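Local coordinates for B12-binding domain-containing protein (Kitasatospora setae, PDB 6WTE) that probably methylates tryptophan as TsrM, a radical S-adenosylmethionine methyltransferase that binds cobalamin and a [4Fe-4S] cluster and works by non-radical catalysis, at residues L303-V307 and T544-S549; H511-M515 and W551-E555; I288-R292 and A323-C327; T374-F380 and A402-S408. One frame throughout, in Å; residues are numbered along the deposited sequence. Where two conformers were deposited one is given.

Contact 1. Residues L303-V307 and T544-S549; sequences LRLWV and TGAFWS
Trp-306 lays its indole against the bend of residues 545-549 and carries most of this contact. It stands on strand 304-309 of the radical SAM core. The bend belongs to the loop between helices 533-540 and 554-566. CG of Trp-306 lies anti to the carbonyl carbon (chi1 -56°), and this swings the ring toward the loop. CB of Ala-546 sits over a face of the six-membered ring, 4.0 Å from its centroid, in a CH-pi contact. CA of Gly-545 comes within 3.6 Å of CZ2 of Trp-306. At the far end of the indole, CB of Ser-549 is 3.4 Å from CH2 of Trp-306. The edge of Trp-306 points at the face of Trp-548 in an offset edge-to-face pair, with planes at 86° and six-membered centroids 5.7 Å apart. Ser-549 OG bonds Ala-546 O at 2.7 Å, and Ser-549 N bonds the same oxygen, which steadies the bend.

Arg-304 and Thr-544 meet at one end. OG1 of Thr-544 lies over one face of the guanidinium, and CB is 3.5 Å from NH2 of Arg-304. Asp-266 takes a salt bridge from that NH2 and a hydrogen bond from Trp-306 NE1. With an alanine at Trp-306, Asp-266 would probably lose this second donor and a gap would open beside Ala-546 and Ser-549.

Trp-306 also touches Leu-218, a cobalamin-binding residue. No hydrogen bond joins the two segments. Aromatic and van der Waals packing therefore holds the loop to the core, while the polar ends of Arg-304 and Trp-306 are tied to Asp-266.

Contact 2. Residues H511-M515 and W551-E555; sequences HHRVM and WRGRE
Trp-551 is sandwiched between Met-515 and Arg-554, at a type I beta turn, Trp-551 to Arg-554, that leads into helix 554-566. On one face of the indole Met-515 CG makes a CH-pi contact, 3.7 Å from the centroid of the five-membered ring, and SD stands farther above that face in a Met-aromatic contact. Its CE is 3.5 Å from CD2 of Trp-551. The opposite face carries NH1 of Arg-554. CG of Arg-554 lies between the backbone N and the carbonyl carbon (chi1 56°), and the extended chain brings the guanidinium over the ring.

Three carbonyls lie at the edge of that guanidinium, near its plane. NH2 donates an almost straight bond to His-511 O (3.0 Å, 170°). NH1 grips both His-512 O (3.0 Å) and Trp-551 O (2.8 Å). Each donor stands above the plane of its carbonyl. NE pairs with Glu-524 in a salt bridge. Trp-551 NE1 donates to Val-514 O (2.8 Å), which is tilted from the ring plane.

Arg-552 runs alongside Arg-513, pointing the same way, and its guanidinium bonds the carbonyls of Ala-402 and Thr-403. A water links the His-512 ring to the turn: it lies 3.1 Å from His-512 ND1 and donates to Arg-552 O at 2.8 Å.

Contact 3. Residues I288-R292 and A323-C327; sequences IVRRR and AAAGC
A Schellman motif closes helix 316-325 at Gly-326, and Ile-288, Val-289 and Arg-292 of helix 278-294 pack against this end. Strand 304-309 lies between the two helices in sequence. Both belong to the helical layer of the radical SAM core, away from the cofactor sites.

The small alanines of the second helix are consistent with the close approach of the backbones. Val-289 and Ala-325 have CA atoms only 5.0 Å apart. Val-289 does the touching with one branch: CG2, which is anti to the carbonyl carbon, lies 3.6 Å from CB of Ala-324 and 4.0 Å from CB of Ala-325. Ile-288 adds its own CG2, also 4.0 Å from CB of Ala-325.

Arg-292 covers the helix end. Its chain bends at chi3 (53°), and one face of the guanidinium then lies over Ala-324 O, the carbonyl carbon of Ala-325 and Gly-326 N. Its NE is 3.4 Å from Ala-324 O and its NH2 is 3.2 Å from Ala-325 O, but the angles are too poor for hydrogen bonds. NH2 has a weak bond to Leu-300 O instead. A CB on Gly-326 would strike that NH2, and the positive phi of 107° would also press it against the preceding carbonyl.

A serine in place of Arg-292 would take away this flat cover and probably leave the carbonyls of Ala-324 and Ala-325 without a nearby positive charge.

The contact thus joins aliphatic packing to electrostatics. The guanidinium probably offsets the partial negative charge of carbonyls at the C-terminal end of a helix, without bonding to them.

Contact 4. Residues T374-F380 and A402-S408; sequences TMVEALF and ATVTGFS. With EDO (1,2-ethanediol), chain K.
Residues 374-380 and 404-408 pair as parallel neighbouring strands in a beta-alpha-beta unit with helix 387-398. The backbone ladder is regular. Val-376 and Ala-378 both donate and accept across it, as in Gly-406 N to Val-376 O (2.8 Å). It ends with Phe-380 N on Ser-408 O (2.8 Å).

Side-chain hydrogen bonds close the other end. Thr-403 OG1 accepts from Thr-374 N (3.0 Å), and Thr-374 OG1 accepts from Thr-403 N (3.1 Å). Chi1 of 49° turns the Thr-374 hydroxyl toward that amide. Thr-403 OG1 also hydrogen-bonds O1 of a 1,2-ethanediol, probably from the crystallisation liquor.

Apolar contacts lie on both faces. Met-375 SD lies 3.8 Å from Val-404 CG1. On the face covered by helix 387-398, Ala-378 CB meets Phe-407 CD1. Phe-380 and Phe-407 lie rim to rim, with planes at 17° and centroids 5.8 Å apart. A CB on Gly-406 would strike both Met-375 CE and Glu-377 OE1.

One water donates to Glu-377 OE1 and Ala-378 O and accepts from Ser-408 OG (2.7 Å). Backbone bonds thus fix the register, and this water ties Glu-377, whose side chain is about 8 Å from cobalamin, to the neighbouring strand.

How the contacts relate
Contacts 1, 2 and 4 converge on the sheet of the radical SAM core. Trp-548 of contact 1 joins them. Its CB is 3.7 Å from Met-515 CE of contact 2, and its CG is 3.5 Å from Met-375 SD of contact 4. Its side chain lies about 7 Å from cobalamin. Contact 2 is bound to contact 4 by the Arg-552 guanidinium, and their centres are about 12 Å apart. Contact 3 lies on the helical layer and meets contact 1 through Leu-305 N and Gly-326 O (2.9 Å). It stays about 16 Å from contact 2 by nearest atoms. Leu-379 of contact 4 is about 9 Å from cluster ligand Cys-231, side chain to side chain.

Contact 1. Residues L303-V307 and T544-S549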
loop_
_atom_site.group_PDB
_atom_site.type_symbol
_atom_site.label_atom_id
_atom_site.label_comp_id
_atom_site.label_asym_id
_atom_site.label_seq_id
_atom_site.Cartn_x
_atom_site.Cartn_y
_atom_site.Cartn_z
ATOM N N LEU A 303 18.284 15.743 4.866
ATOM C CA LEU A 303 17.040 15.013 4.641
ATOM C C LEU A 303 16.294 15.550 3.426
ATOM O O LEU A 303 16.225 16.759 3.200
ATOM C CB LEU A 303 16.147 15.108 5.878
ATOM C CG LEU A 303 14.717 14.575 5.741
ATOM C CD1 LEU A 303 14.724 13.058 5.581
ATOM C CD2 LEU A 303 13.868 14.997 6.938
ATOM N N ARG A 304 15.750 14.639 2.630
ATOM C CA ARG A 304 14.884 14.988 1.508
ATOM C C ARG A 304 13.596 14.198 1.714
ATOM O O ARG A 304 13.553 12.998 1.434
ATOM C CB ARG A 304 15.557 14.679 0.175
ATOM C CG ARG A 304 16.862 15.455 -0.014
ATOM C CD ARG A 304 17.458 15.275 -1.401
ATOM N NE ARG A 304 18.023 13.943 -1.619
ATOM C CZ ARG A 304 19.305 13.624 -1.457
ATOM N NH1 ARG A 304 20.182 14.537 -1.062
ATOM N NH2 ARG A 304 19.715 12.384 -1.690
ATOM N N LEU A 305 12.563 14.865 2.223
ATOM C CA LEU A 305 11.346 14.204 2.680
ATOM C C LEU A 305 10.292 14.224 1.583
ATOM O O LEU A 305 10.042 15.267 0.968
ATOM C CB LEU A 305 10.800 14.881 3.938
ATOM C CG LEU A 305 9.616 14.205 4.627
ATOM C CD1 LEU A 305 10.012 12.823 5.119
ATOM C CD2 LEU A 305 9.151 15.077 5.784
ATOM N N TRP A 306 9.652 13.079 1.367
ATOM C CA TRP A 306 8.607 12.933 0.364
ATOM C C TRP A 306 7.358 12.447 1.080
ATOM O O TRP A 306 7.394 11.414 1.751
ATOM C CB TRP A 306 9.040 11.961 -0.735
ATOM C CG TRP A 306 10.336 12.381 -1.381
ATOM C CD1 TRP A 306 11.601 12.083 -0.955
ATOM C CD2 TRP A 306 10.487 13.195 -2.548
ATOM N NE1 TRP A 306 12.530 12.662 -1.791
ATOM C CE2 TRP A 306 11.869 13.355 -2.773
ATOM C CE3 TRP A 306 9.585 13.815 -3.420
ATOM C CZ2 TRP A 306 12.369 14.093 -3.844
ATOM C CZ3 TRP A 306 10.088 14.551 -4.481
ATOM C CH2 TRP A 306 11.466 14.681 -4.685
ATOM N N VAL A 307 6.268 13.203 0.965
ATOM C CA VAL A 307 5.073 12.918 1.753
ATOM C C VAL A 307 3.876 12.729 0.829
ATOM O O VAL A 307 3.869 13.156 -0.328
ATOM C CB VAL A 307 4.783 14.022 2.800
ATOM C CG1 VAL A 307 5.980 14.205 3.731
ATOM C CG2 VAL A 307 4.418 15.363 2.123
ATOM N N THR A 544 18.492 10.923 -7.340
ATOM C CA THR A 544 17.890 10.688 -6.039
ATOM C C THR A 544 16.452 11.198 -6.031
ATOM O O THR A 544 16.021 11.933 -6.920
ATOM C CB THR A 544 18.709 11.363 -4.929
ATOM O OG1 THR A 544 18.714 12.782 -5.129
ATOM C CG2 THR A 544 20.154 10.851 -4.941
ATOM N N GLY A 545 15.697 10.774 -5.021
ATOM C CA GLY A 545 14.345 11.262 -4.842
ATOM C C GLY A 545 13.302 10.367 -5.474
ATOM O O GLY A 545 13.593 9.363 -6.133
ATOM N N ALA A 546 12.046 10.755 -5.267
ATOM C CA ALA A 546 10.936 10.011 -5.842
ATOM C C ALA A 546 11.050 9.980 -7.361
ATOM O O ALA A 546 11.500 10.938 -7.990
ATOM C CB ALA A 546 9.598 10.629 -5.420
ATOM N N PHE A 547 10.646 8.852 -7.936
ATOM C CA PHE A 547 10.715 8.693 -9.384
ATOM C C PHE A 547 10.000 9.827 -10.105
ATOM O O PHE A 547 10.522 10.363 -11.092
ATOM C CB PHE A 547 10.125 7.344 -9.797
ATOM C CG PHE A 547 11.003 6.170 -9.470
ATOM C CD1 PHE A 547 12.347 6.351 -9.164
ATOM C CD2 PHE A 547 10.488 4.886 -9.471
ATOM C CE1 PHE A 547 13.154 5.269 -8.864
ATOM C CE2 PHE A 547 11.291 3.801 -9.173
ATOM C CZ PHE A 547 12.624 3.992 -8.868
ATOM N N TRP A 548 8.829 10.235 -9.614
ATOM C CA TRP A 548 8.062 11.255 -10.319
ATOM C C TRP A 548 8.732 12.623 -10.298
ATOM O O TRP A 548 8.405 13.466 -11.142
ATOM C CB TRP A 548 6.643 11.335 -9.752
ATOM C CG TRP A 548 6.518 11.730 -8.301
ATOM C CD1 TRP A 548 6.380 10.893 -7.231
ATOM C CD2 TRP A 548 6.459 13.062 -7.776
ATOM N NE1 TRP A 548 6.258 11.618 -6.071
ATOM C CE2 TRP A 548 6.302 12.954 -6.379
ATOM C CE3 TRP A 548 6.523 14.337 -8.355
ATOM C CZ2 TRP A 548 6.218 14.069 -5.551
ATOM C CZ3 TRP A 548 6.444 15.444 -7.530
ATOM C CH2 TRP A 548 6.290 15.304 -6.145
ATOM N N SER A 549 9.682 12.858 -9.387
ATOM C CA SER A 549 10.388 14.137 -9.381
ATOM C C SER A 549 11.297 14.313 -10.589
ATOM O O SER A 549 11.776 15.426 -10.827
ATOM C CB SER A 549 11.212 14.286 -8.097
ATOM O OG SER A 549 12.389 13.491 -8.126
#

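Contact 2. Residues H511-M515 and W551-E555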
loop_
_atom_site.group_PDB
_atom_site.type_symbol
_atom_site.label_atom_id
_atom_site.label_comp_id
_atom_site.label_asym_id
_atom_site.label_seq_id
_atom_site.Cartn_x
_atom_site.Cartn_y
_atom_site.Cartn_z
ATOM N N HIS A 511 2.453 16.053 -22.343
ATOM C CA HIS A 511 2.811 14.668 -22.039
ATOM C C HIS A 511 3.999 14.581 -21.086
ATOM O O HIS A 511 4.106 13.630 -20.303
ATOM C CB HIS A 511 3.123 13.918 -23.334
ATOM C CG HIS A 511 1.912 13.541 -24.123
ATOM N ND1 HIS A 511 1.977 13.145 -25.442
ATOM C CD2 HIS A 511 0.604 13.476 -23.776
ATOM C CE1 HIS A 511 0.762 12.866 -25.877
ATOM N NE2 HIS A 511 -0.090 13.056 -24.886
ATOM N N HIS A 512 4.896 15.569 -21.127
ATOM C CA HIS A 512 6.062 15.529 -20.256
ATOM C C HIS A 512 5.671 15.610 -18.786
ATOM O O HIS A 512 6.409 15.122 -17.925
ATOM C CB HIS A 512 7.006 16.676 -20.611
ATOM C CG HIS A 512 6.441 18.023 -20.300
ATOM N ND1 HIS A 512 6.986 18.859 -19.349
ATOM C CD2 HIS A 512 5.350 18.664 -20.783
ATOM C CE1 HIS A 512 6.276 19.973 -19.286
ATOM N NE2 HIS A 512 5.274 19.877 -20.140
ATOM N N ARG A 513 4.521 16.214 -18.469
ATOM C CA ARG A 513 4.157 16.450 -17.077
ATOM C C ARG A 513 2.949 15.638 -16.623
ATOM O O ARG A 513 2.366 15.949 -15.581
ATOM C CB ARG A 513 3.914 17.942 -16.822
ATOM C CG ARG A 513 2.717 18.576 -17.541
ATOM C CD ARG A 513 2.613 20.060 -17.145
ATOM N NE ARG A 513 1.509 20.785 -17.776
ATOM C CZ ARG A 513 0.341 21.038 -17.190
ATOM N NH1 ARG A 513 0.102 20.615 -15.953
ATOM N NH2 ARG A 513 -0.595 21.713 -17.843
ATOM N N VAL A 514 2.568 14.596 -17.365
ATOM C CA VAL A 514 1.445 13.757 -16.970
ATOM C C VAL A 514 1.878 12.302 -16.930
ATOM O O VAL A 514 2.750 11.865 -17.690
ATOM C CB VAL A 514 0.229 13.899 -17.909
ATOM C CG1 VAL A 514 -0.205 15.343 -18.000
ATOM C CG2 VAL A 514 0.538 13.336 -19.284
ATOM N N MET A 515 1.241 11.550 -16.038
ATOM C CA MET A 515 1.352 10.099 -15.974
ATOM C C MET A 515 -0.026 9.519 -16.244
ATOM O O MET A 515 -0.959 9.761 -15.476
ATOM C CB MET A 515 1.868 9.654 -14.611
ATOM C CG MET A 515 3.342 9.941 -14.396
ATOM S SD MET A 515 3.878 9.198 -12.848
ATOM C CE MET A 515 5.633 9.544 -12.867
ATOM N N TRP A 551 10.245 12.931 -13.699
ATOM C CA TRP A 551 9.413 12.579 -14.845
ATOM C C TRP A 551 9.470 13.650 -15.932
ATOM O O TRP A 551 9.645 13.336 -17.116
ATOM C CB TRP A 551 7.977 12.347 -14.368
ATOM C CG TRP A 551 7.045 11.787 -15.403
ATOM C CD1 TRP A 551 5.998 12.432 -15.992
ATOM C CD2 TRP A 551 7.070 10.466 -15.961
ATOM N NE1 TRP A 551 5.366 11.593 -16.885
ATOM C CE2 TRP A 551 6.005 10.382 -16.884
ATOM C CE3 TRP A 551 7.886 9.346 -15.769
ATOM C CZ2 TRP A 551 5.743 9.226 -17.618
ATOM C CZ3 TRP A 551 7.620 8.195 -16.497
ATOM C CH2 TRP A 551 6.560 8.148 -17.414
ATOM N N ARG A 552 9.344 14.925 -15.555
ATOM C CA ARG A 552 9.379 15.985 -16.565
ATOM C C ARG A 552 10.628 15.907 -17.434
ATOM O O ARG A 552 10.560 16.116 -18.651
ATOM C CB ARG A 552 9.294 17.360 -15.902
ATOM C CG ARG A 552 7.896 17.755 -15.479
ATOM C CD ARG A 552 7.809 19.241 -15.177
ATOM N NE ARG A 552 6.455 19.597 -14.767
ATOM C CZ ARG A 552 5.978 20.832 -14.707
ATOM N NH1 ARG A 552 6.746 21.865 -15.039
ATOM N NH2 ARG A 552 4.724 21.034 -14.325
ATOM N N GLY A 553 11.771 15.580 -16.837
ATOM C CA GLY A 553 13.014 15.581 -17.585
ATOM C C GLY A 553 13.482 14.206 -18.014
ATOM O O GLY A 553 14.684 13.990 -18.198
ATOM N N ARG A 554 12.552 13.266 -18.193
ATOM C CA ARG A 554 12.968 11.886 -18.427
ATOM C C ARG A 554 13.736 11.732 -19.736
ATOM O O ARG A 554 14.686 10.942 -19.813
ATOM C CB ARG A 554 11.753 10.950 -18.385
ATOM C CG ARG A 554 10.619 11.273 -19.350
ATOM C CD ARG A 554 9.410 10.437 -18.933
ATOM N NE ARG A 554 8.254 10.558 -19.819
ATOM C CZ ARG A 554 7.382 11.556 -19.757
ATOM N NH1 ARG A 554 7.562 12.527 -18.874
ATOM N NH2 ARG A 554 6.335 11.588 -20.577
ATOM N N GLU A 555 13.352 12.474 -20.778
ATOM C CA GLU A 555 14.095 12.380 -22.033
ATOM C C GLU A 555 15.522 12.890 -21.871
ATOM O O GLU A 555 16.468 12.271 -22.375
ATOM C CB GLU A 555 13.376 13.139 -23.148
ATOM C CG GLU A 555 12.116 12.443 -23.646
ATOM C CD GLU A 555 11.624 12.998 -24.966
ATOM O OE1 GLU A 555 12.448 13.157 -25.890
ATOM O OE2 GLU A 555 10.413 13.284 -25.079
HETATM O O HOH W 1 10.070 18.751 -19.329
#

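Contact 3. Residues I288-R292 and A323-C327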
loop_
_atom_site.group_PDB
_atom_site.type_symbol
_atom_site.label_atom_id
_atom_site.label_comp_id
_atom_site.label_asym_id
_atom_site.label_seq_id
_atom_site.Cartn_x
_atom_site.Cartn_y
_atom_site.Cartn_z
ATOM N N ILE A 288 11.995 17.711 13.749
ATOM C CA ILE A 288 13.013 17.552 12.713
ATOM C C ILE A 288 13.778 18.854 12.527
ATOM O O ILE A 288 15.014 18.874 12.448
ATOM C CB ILE A 288 12.375 17.094 11.391
ATOM C CG1 ILE A 288 11.774 15.692 11.529
ATOM C CG2 ILE A 288 13.408 17.121 10.279
ATOM C CD1 ILE A 288 10.993 15.276 10.302
ATOM N N VAL A 289 13.045 19.963 12.446
ATOM C CA VAL A 289 13.669 21.270 12.270
ATOM C C VAL A 289 14.552 21.603 13.462
ATOM O O VAL A 289 15.663 22.124 13.305
ATOM C CB VAL A 289 12.588 22.343 12.048
ATOM C CG1 VAL A 289 13.197 23.740 12.112
ATOM C CG2 VAL A 289 11.898 22.115 10.719
ATOM N N ARG A 290 14.077 21.293 14.670
ATOM C CA ARG A 290 14.846 21.619 15.866
ATOM C C ARG A 290 16.173 20.875 15.888
ATOM O O ARG A 290 17.210 21.460 16.217
ATOM C CB ARG A 290 14.039 21.291 17.123
ATOM C CG ARG A 290 14.741 21.687 18.415
ATOM C CD ARG A 290 14.156 20.978 19.631
ATOM N NE ARG A 290 14.448 19.544 19.635
ATOM C CZ ARG A 290 15.615 19.022 20.004
ATOM N NH1 ARG A 290 16.604 19.815 20.395
ATOM N NH2 ARG A 290 15.798 17.708 19.981
ATOM N N ARG A 291 16.169 19.592 15.514
ATOM C CA ARG A 291 17.421 18.839 15.497
ATOM C C ARG A 291 18.358 19.346 14.412
ATOM O O ARG A 291 19.573 19.445 14.629
ATOM C CB ARG A 291 17.143 17.354 15.295
ATOM C CG ARG A 291 16.432 16.698 16.455
ATOM C CD ARG A 291 16.599 15.204 16.386
ATOM N NE ARG A 291 15.680 14.523 17.284
ATOM C CZ ARG A 291 15.673 13.212 17.487
ATOM N NH1 ARG A 291 16.548 12.439 16.854
ATOM N NH2 ARG A 291 14.787 12.677 18.315
ATOM N N ARG A 292 17.812 19.664 13.235
ATOM C CA ARG A 292 18.634 20.195 12.152
ATOM C C ARG A 292 19.336 21.473 12.585
ATOM O O ARG A 292 20.541 21.650 12.359
ATOM C CB ARG A 292 17.765 20.449 10.920
ATOM C CG ARG A 292 17.413 19.188 10.143
ATOM C CD ARG A 292 16.317 19.449 9.115
ATOM N NE ARG A 292 16.633 20.567 8.228
ATOM C CZ ARG A 292 16.795 20.460 6.911
ATOM N NH1 ARG A 292 17.074 21.534 6.184
ATOM N NH2 ARG A 292 16.685 19.285 6.318
ATOM N N ALA A 323 8.818 22.873 4.390
ATOM C CA ALA A 323 10.001 23.437 3.749
ATOM C C ALA A 323 11.192 23.424 4.696
ATOM O O ALA A 323 12.294 23.024 4.310
ATOM C CB ALA A 323 9.714 24.857 3.259
ATOM N N ALA A 324 10.979 23.819 5.953
ATOM C CA ALA A 324 12.090 23.922 6.890
ATOM C C ALA A 324 12.650 22.555 7.247
ATOM O O ALA A 324 13.844 22.436 7.546
ATOM C CB ALA A 324 11.642 24.658 8.153
ATOM N N ALA A 325 11.809 21.521 7.213
ATOM C CA ALA A 325 12.223 20.170 7.583
ATOM C C ALA A 325 12.980 19.445 6.478
ATOM O O ALA A 325 13.614 18.421 6.752
ATOM C CB ALA A 325 11.000 19.337 7.987
ATOM N N GLY A 326 12.920 19.928 5.246
ATOM C CA GLY A 326 13.553 19.269 4.127
ATOM C C GLY A 326 12.610 18.578 3.155
ATOM O O GLY A 326 13.064 17.720 2.383
ATOM N N CYS A 327 11.327 18.913 3.171
ATOM C CA CYS A 327 10.401 18.328 2.216
ATOM C C CYS A 327 10.752 18.764 0.799
ATOM O O CYS A 327 10.922 19.957 0.523
ATOM C CB CYS A 327 8.974 18.735 2.562
ATOM S SG CYS A 327 7.725 18.022 1.500
#

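Contact 4. Residues T374-F380 and A402-S408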
loop_
_atom_site.group_PDB
_atom_site.type_symbol
_atom_site.label_atom_id
_atom_site.label_comp_id
_atom_site.label_asym_id
_atom_site.label_seq_id
_atom_site.Cartn_x
_atom_site.Cartn_y
_atom_site.Cartn_z
ATOM N N THR A 374 5.193 18.895 -6.643
ATOM C CA THR A 374 3.835 18.424 -6.401
ATOM C C THR A 374 3.437 17.372 -7.421
ATOM O O THR A 374 3.679 17.533 -8.621
ATOM C CB THR A 374 2.832 19.576 -6.471
ATOM O OG1 THR A 374 3.064 20.323 -7.671
ATOM C CG2 THR A 374 2.986 20.494 -5.272
ATOM N N MET A 375 2.795 16.309 -6.942
ATOM C CA MET A 375 2.128 15.353 -7.811
ATOM C C MET A 375 0.663 15.274 -7.410
ATOM O O MET A 375 0.349 14.902 -6.274
ATOM C CB MET A 375 2.769 13.973 -7.733
ATOM C CG MET A 375 2.016 12.976 -8.564
ATOM S SD MET A 375 3.077 11.660 -9.115
ATOM C CE MET A 375 1.880 10.635 -9.974
ATOM N N VAL A 376 -0.226 15.625 -8.336
ATOM C CA VAL A 376 -1.668 15.590 -8.101
ATOM C C VAL A 376 -2.248 14.370 -8.801
ATOM O O VAL A 376 -2.018 14.167 -10.001
ATOM C CB VAL A 376 -2.342 16.881 -8.596
ATOM C CG1 VAL A 376 -3.857 16.806 -8.401
ATOM C CG2 VAL A 376 -1.771 18.083 -7.868
ATOM N N GLU A 377 -3.029 13.578 -8.065
ATOM C CA GLU A 377 -3.579 12.323 -8.559
ATOM C C GLU A 377 -5.081 12.442 -8.778
ATOM O O GLU A 377 -5.790 13.048 -7.969
ATOM C CB GLU A 377 -3.302 11.181 -7.580
ATOM C CG GLU A 377 -1.846 11.050 -7.199
ATOM C CD GLU A 377 -1.153 9.930 -7.935
ATOM O OE1 GLU A 377 -1.603 9.571 -9.048
ATOM O OE2 GLU A 377 -0.154 9.410 -7.397
ATOM N N ALA A 378 -5.555 11.879 -9.888
ATOM C CA ALA A 378 -6.974 11.766 -10.188
ATOM C C ALA A 378 -7.336 10.307 -10.440
ATOM O O ALA A 378 -6.530 9.531 -10.959
ATOM C CB ALA A 378 -7.349 12.605 -11.413
ATOM N N LEU A 379 -8.556 9.933 -10.060
ATOM C CA LEU A 379 -9.073 8.590 -10.312
ATOM C C LEU A 379 -10.390 8.717 -11.058
ATOM O O LEU A 379 -11.314 9.380 -10.579
ATOM C CB LEU A 379 -9.259 7.808 -9.009
ATOM C CG LEU A 379 -9.949 6.449 -9.151
ATOM C CD1 LEU A 379 -9.205 5.528 -10.116
ATOM C CD2 LEU A 379 -10.106 5.795 -7.781
ATOM N N PHE A 380 -10.473 8.101 -12.235
ATOM C CA PHE A 380 -11.655 8.189 -13.075
ATOM C C PHE A 380 -12.376 6.851 -13.123
ATOM O O PHE A 380 -11.749 5.793 -13.089
ATOM C CB PHE A 380 -11.289 8.624 -14.496
ATOM C CG PHE A 380 -10.748 10.020 -14.574
ATOM C CD1 PHE A 380 -11.367 11.053 -13.881
ATOM C CD2 PHE A 380 -9.614 10.301 -15.322
ATOM C CE1 PHE A 380 -10.871 12.341 -13.943
ATOM C CE2 PHE A 380 -9.116 11.588 -15.394
ATOM C CZ PHE A 380 -9.739 12.609 -14.700
ATOM N N ALA A 402 0.757 21.413 -11.641
ATOM C CA ALA A 402 1.502 20.560 -10.729
ATOM C C ALA A 402 2.718 19.991 -11.441
ATOM O O ALA A 402 2.738 19.860 -12.669
ATOM C CB ALA A 402 0.623 19.425 -10.211
ATOM N N THR A 403 3.749 19.655 -10.666
ATOM C CA THR A 403 4.949 19.094 -11.280
ATOM C C THR A 403 4.588 17.887 -12.126
ATOM O O THR A 403 4.998 17.772 -13.286
ATOM C CB THR A 403 5.983 18.700 -10.224
ATOM O OG1 THR A 403 6.162 19.770 -9.291
ATOM C CG2 THR A 403 7.314 18.365 -10.893
ATOM N N VAL A 404 3.805 16.981 -11.555
ATOM C CA VAL A 404 3.281 15.824 -12.260
ATOM C C VAL A 404 1.803 15.714 -11.928
ATOM O O VAL A 404 1.393 15.962 -10.787
ATOM C CB VAL A 404 4.033 14.528 -11.878
ATOM C CG1 VAL A 404 3.415 13.319 -12.566
ATOM C CG2 VAL A 404 5.518 14.641 -12.244
ATOM N N THR A 405 1.002 15.358 -12.926
ATOM C CA THR A 405 -0.409 15.047 -12.727
ATOM C C THR A 405 -0.627 13.607 -13.167
ATOM O O THR A 405 -0.377 13.266 -14.327
ATOM C CB THR A 405 -1.294 16.012 -13.516
ATOM O OG1 THR A 405 -0.827 17.341 -13.280
ATOM C CG2 THR A 405 -2.743 15.913 -13.056
ATOM N N GLY A 406 -1.097 12.772 -12.250
ATOM C CA GLY A 406 -1.273 11.349 -12.501
ATOM C C GLY A 406 -2.749 11.011 -12.591
ATOM O O GLY A 406 -3.549 11.469 -11.769
ATOM N N PHE A 407 -3.100 10.209 -13.592
ATOM C CA PHE A 407 -4.476 9.787 -13.813
ATOM C C PHE A 407 -4.575 8.271 -13.729
ATOM O O PHE A 407 -3.747 7.551 -14.297
ATOM C CB PHE A 407 -4.985 10.260 -15.175
ATOM C CG PHE A 407 -4.915 11.744 -15.367
ATOM C CD1 PHE A 407 -5.916 12.566 -14.874
ATOM C CD2 PHE A 407 -3.840 12.323 -16.026
ATOM C CE1 PHE A 407 -5.857 13.935 -15.042
ATOM C CE2 PHE A 407 -3.775 13.690 -16.199
ATOM C CZ PHE A 407 -4.786 14.501 -15.709
ATOM N N SER A 408 -5.594 7.794 -13.020
ATOM C CA SER A 408 -5.889 6.375 -12.906
ATOM C C SER A 408 -7.310 6.112 -13.394
ATOM O O SER A 408 -8.154 7.010 -13.405
ATOM C CB SER A 408 -5.730 5.894 -11.459
ATOM O OG SER A 408 -4.397 6.068 -11.000
HETATM C C1 EDO K . 7.584 22.069 -10.922
HETATM O O1 EDO K . 6.300 22.078 -10.292
HETATM C C2 EDO K . 8.514 22.962 -10.115
HETATM O O2 EDO K . 9.833 22.861 -10.657
HETATM O O HOH W 2 -4.115 8.454 -9.876
#